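Local coordinates for protein ATP-dependent protease subunit HslV (Trypanosoma brucei brucei, PDB 4HO7) that degrades unfolded proteins fed to it by the ATP-dependent unfoldase HslU, as the proteolytic subunit of a mitochondrial proteasome-like complex, at residues Glu81-Arg86 against Asp107-Val112. Residues are numbered along the deposited sequence; the frame is centred on the assembly and turned at random.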
loop_
_atom_site.group_PDB
_atom_site.type_symbol
_atom_site.label_atom_id
_atom_site.label_comp_id
_atom_site.label_asym_id
_atom_site.label_seq_id
_atom_site.Cartn_x
_atom_site.Cartn_y
_atom_site.Cartn_z
ATOM N N GLU A 81 -8.905 -24.312 -20.781
ATOM C CA GLU A 81 -9.498 -23.155 -21.432
ATOM C C GLU A 81 -9.666 -21.993 -20.474
ATOM O O GLU A 81 -9.335 -20.844 -20.787
ATOM C CB GLU A 81 -10.846 -23.502 -22.047
ATOM C CG GLU A 81 -11.337 -22.412 -22.996
ATOM C CD GLU A 81 -12.562 -22.810 -23.781
ATOM O OE1 GLU A 81 -13.426 -23.529 -23.224
ATOM O OE2 GLU A 81 -12.650 -22.389 -24.961
ATOM N N TRP A 82 -10.186 -22.303 -19.304
ATOM C CA TRP A 82 -10.472 -21.302 -18.280
ATOM C C TRP A 82 -9.225 -20.477 -17.919
ATOM O O TRP A 82 -9.263 -19.245 -17.845
ATOM C CB TRP A 82 -10.986 -22.064 -17.048
ATOM C CG TRP A 82 -11.436 -21.290 -15.880
ATOM C CD1 TRP A 82 -11.319 -19.954 -15.659
ATOM C CD2 TRP A 82 -12.037 -21.836 -14.725
ATOM N NE1 TRP A 82 -11.831 -19.638 -14.445
ATOM C CE2 TRP A 82 -12.271 -20.784 -13.839
ATOM C CE3 TRP A 82 -12.377 -23.125 -14.338
ATOM C CZ2 TRP A 82 -12.868 -20.976 -12.584
ATOM C CZ3 TRP A 82 -12.963 -23.316 -13.106
ATOM C CH2 TRP A 82 -13.215 -22.243 -12.241
ATOM N N ARG A 83 -8.106 -21.170 -17.725
ATOM C CA ARG A 83 -6.843 -20.517 -17.409
ATOM C C ARG A 83 -6.212 -19.719 -18.550
ATOM O O ARG A 83 -5.388 -18.825 -18.307
ATOM C CB ARG A 83 -5.848 -21.559 -16.943
ATOM C CG ARG A 83 -6.254 -22.164 -15.631
ATOM C CD ARG A 83 -6.194 -21.139 -14.524
ATOM N NE ARG A 83 -4.815 -20.746 -14.288
ATOM C CZ ARG A 83 -4.445 -19.825 -13.408
ATOM N NH1 ARG A 83 -5.331 -19.146 -12.724
ATOM N NH2 ARG A 83 -3.176 -19.567 -13.211
ATOM N N THR A 84 -6.573 -20.014 -19.791
ATOM C CA THR A 84 -5.955 -19.310 -20.928
ATOM C C THR A 84 -6.876 -18.298 -21.559
ATOM O O THR A 84 -6.413 -17.451 -22.317
ATOM C CB THR A 84 -5.468 -20.288 -22.016
ATOM O OG1 THR A 84 -6.560 -21.102 -22.442
ATOM C CG2 THR A 84 -4.365 -21.189 -21.471
ATOM N N ASP A 85 -8.170 -18.375 -21.279
ATOM C CA ASP A 85 -9.086 -17.420 -21.863
ATOM C C ASP A 85 -9.098 -16.174 -20.961
ATOM O O ASP A 85 -9.234 -16.268 -19.731
ATOM C CB ASP A 85 -10.469 -18.044 -22.072
ATOM C CG ASP A 85 -11.399 -17.139 -22.858
ATOM O OD1 ASP A 85 -11.754 -16.072 -22.331
ATOM O OD2 ASP A 85 -11.782 -17.493 -23.985
ATOM N N ARG A 86 -8.937 -15.013 -21.602
ATOM C CA ARG A 86 -8.785 -13.729 -20.897
ATOM C C ARG A 86 -10.068 -13.451 -20.123
ATOM O O ARG A 86 -10.042 -13.040 -18.958
ATOM C CB ARG A 86 -8.535 -12.534 -21.850
ATOM C CG ARG A 86 -7.967 -12.814 -23.259
ATOM C CD ARG A 86 -8.414 -11.770 -24.317
ATOM N NE ARG A 86 -7.592 -10.551 -24.390
ATOM C CZ ARG A 86 -7.659 -9.515 -23.543
ATOM N NH1 ARG A 86 -8.507 -9.485 -22.507
ATOM N NH2 ARG A 86 -6.846 -8.487 -23.725
ATOM N N ASP A 107 -11.135 -25.368 -9.819
ATOM C CA ASP A 107 -11.083 -23.988 -9.390
ATOM C C ASP A 107 -10.422 -23.086 -10.419
ATOM O O ASP A 107 -10.017 -23.512 -11.521
ATOM C CB ASP A 107 -10.415 -23.891 -8.004
ATOM C CG ASP A 107 -8.938 -24.222 -8.029
ATOM O OD1 ASP A 107 -8.296 -24.084 -9.098
ATOM O OD2 ASP A 107 -8.422 -24.594 -6.958
ATOM N N GLY A 108 -10.348 -21.811 -10.058
ATOM C CA GLY A 108 -9.862 -20.775 -10.952
ATOM C C GLY A 108 -8.377 -20.642 -10.881
ATOM O O GLY A 108 -7.808 -19.911 -11.655
ATOM N N GLN A 109 -7.734 -21.390 -9.997
ATOM C CA GLN A 109 -6.282 -21.501 -10.023
ATOM C C GLN A 109 -5.858 -22.570 -11.029
ATOM O O GLN A 109 -4.675 -22.725 -11.295
ATOM C CB GLN A 109 -5.741 -21.860 -8.619
ATOM C CG GLN A 109 -5.166 -20.698 -7.834
ATOM C CD GLN A 109 -5.999 -19.424 -7.987
ATOM O OE1 GLN A 109 -5.504 -18.389 -8.490
ATOM N NE2 GLN A 109 -7.283 -19.496 -7.573
ATOM N N GLY A 110 -6.813 -23.325 -11.550
ATOM C CA GLY A 110 -6.540 -24.343 -12.532
ATOM C C GLY A 110 -6.234 -25.675 -11.917
ATOM O O GLY A 110 -5.663 -26.570 -12.564
ATOM N N ASN A 111 -6.606 -25.846 -10.667
ATOM C CA ASN A 111 -6.443 -27.156 -10.067
ATOM C C ASN A 111 -7.589 -28.051 -10.513
ATOM O O ASN A 111 -8.718 -27.594 -10.685
ATOM C CB ASN A 111 -6.427 -27.053 -8.539
ATOM C CG ASN A 111 -5.233 -26.256 -8.007
ATOM O OD1 ASN A 111 -4.081 -26.597 -8.316
ATOM N ND2 ASN A 111 -5.505 -25.179 -7.217
ATOM N N VAL A 112 -7.290 -29.326 -10.725
ATOM C CA VAL A 112 -8.317 -30.323 -10.985
ATOM C C VAL A 112 -8.042 -31.436 -10.013
ATOM O O VAL A 112 -7.048 -32.122 -10.135
ATOM C CB VAL A 112 -8.271 -30.839 -12.420
ATOM C CG1 VAL A 112 -9.348 -31.890 -12.654
ATOM C CG2 VAL A 112 -8.480 -29.674 -13.365
#
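W82 and R83, on the last turn of helix 71-84, meet a type I beta turn, D107 to G110, that links the antiparallel strands 103-107 and 112-113 in the sandwich of helices and sheets of the Ntn-hydrolase (proteasome) fold. The pair illustrates how a helix can grip a hairpin turn through the carbonyls of the turn. At the start of the turn the carbonyl of D107 lies over one face of the W82 indole, offset toward the rim, with D107 O 3.4 Å from W82 CZ3. The carboxylate of D107 serves the turn itself: OD1 receives N111 N from above the carboxylate plane and a weaker bond from Q109 N, while OD2 offers its syn lone pair to N111 ND2 at 3.0 Å. G108 comes next, its CA 3.4 Å from W82 CZ2, so bare backbone packs against the six-membered ring. With CG anti to the backbone N (chi1 -176°), W82 projects from the helix toward the turn; I106 of strand 103-107 and L56 of helix 50-66 also touch it. The carbonyl of G108 then turns to the arginine in the one hydrogen bond between helix and turn, which is bent, 134° at the hydrogen: R83 NH1 reaches G108 O at 2.8 Å, in the carbonyl plane but tilted 26° from the guanidinium plane. Bends at chi2 and chi3 bring the guanidinium to the carbonyls of G108 and Q109, and the peptide oxygen of Q109 sits over its centre, Q109 O being 3.6 Å from R83 CZ. NE of the same group forms a salt bridge with D52 of a neighbouring subunit, so the arginine also reaches across the subunit interface. G110 makes backbone hydrogen bonds with that subunit, and R83 CG lies 3.8 Å from G110 CA.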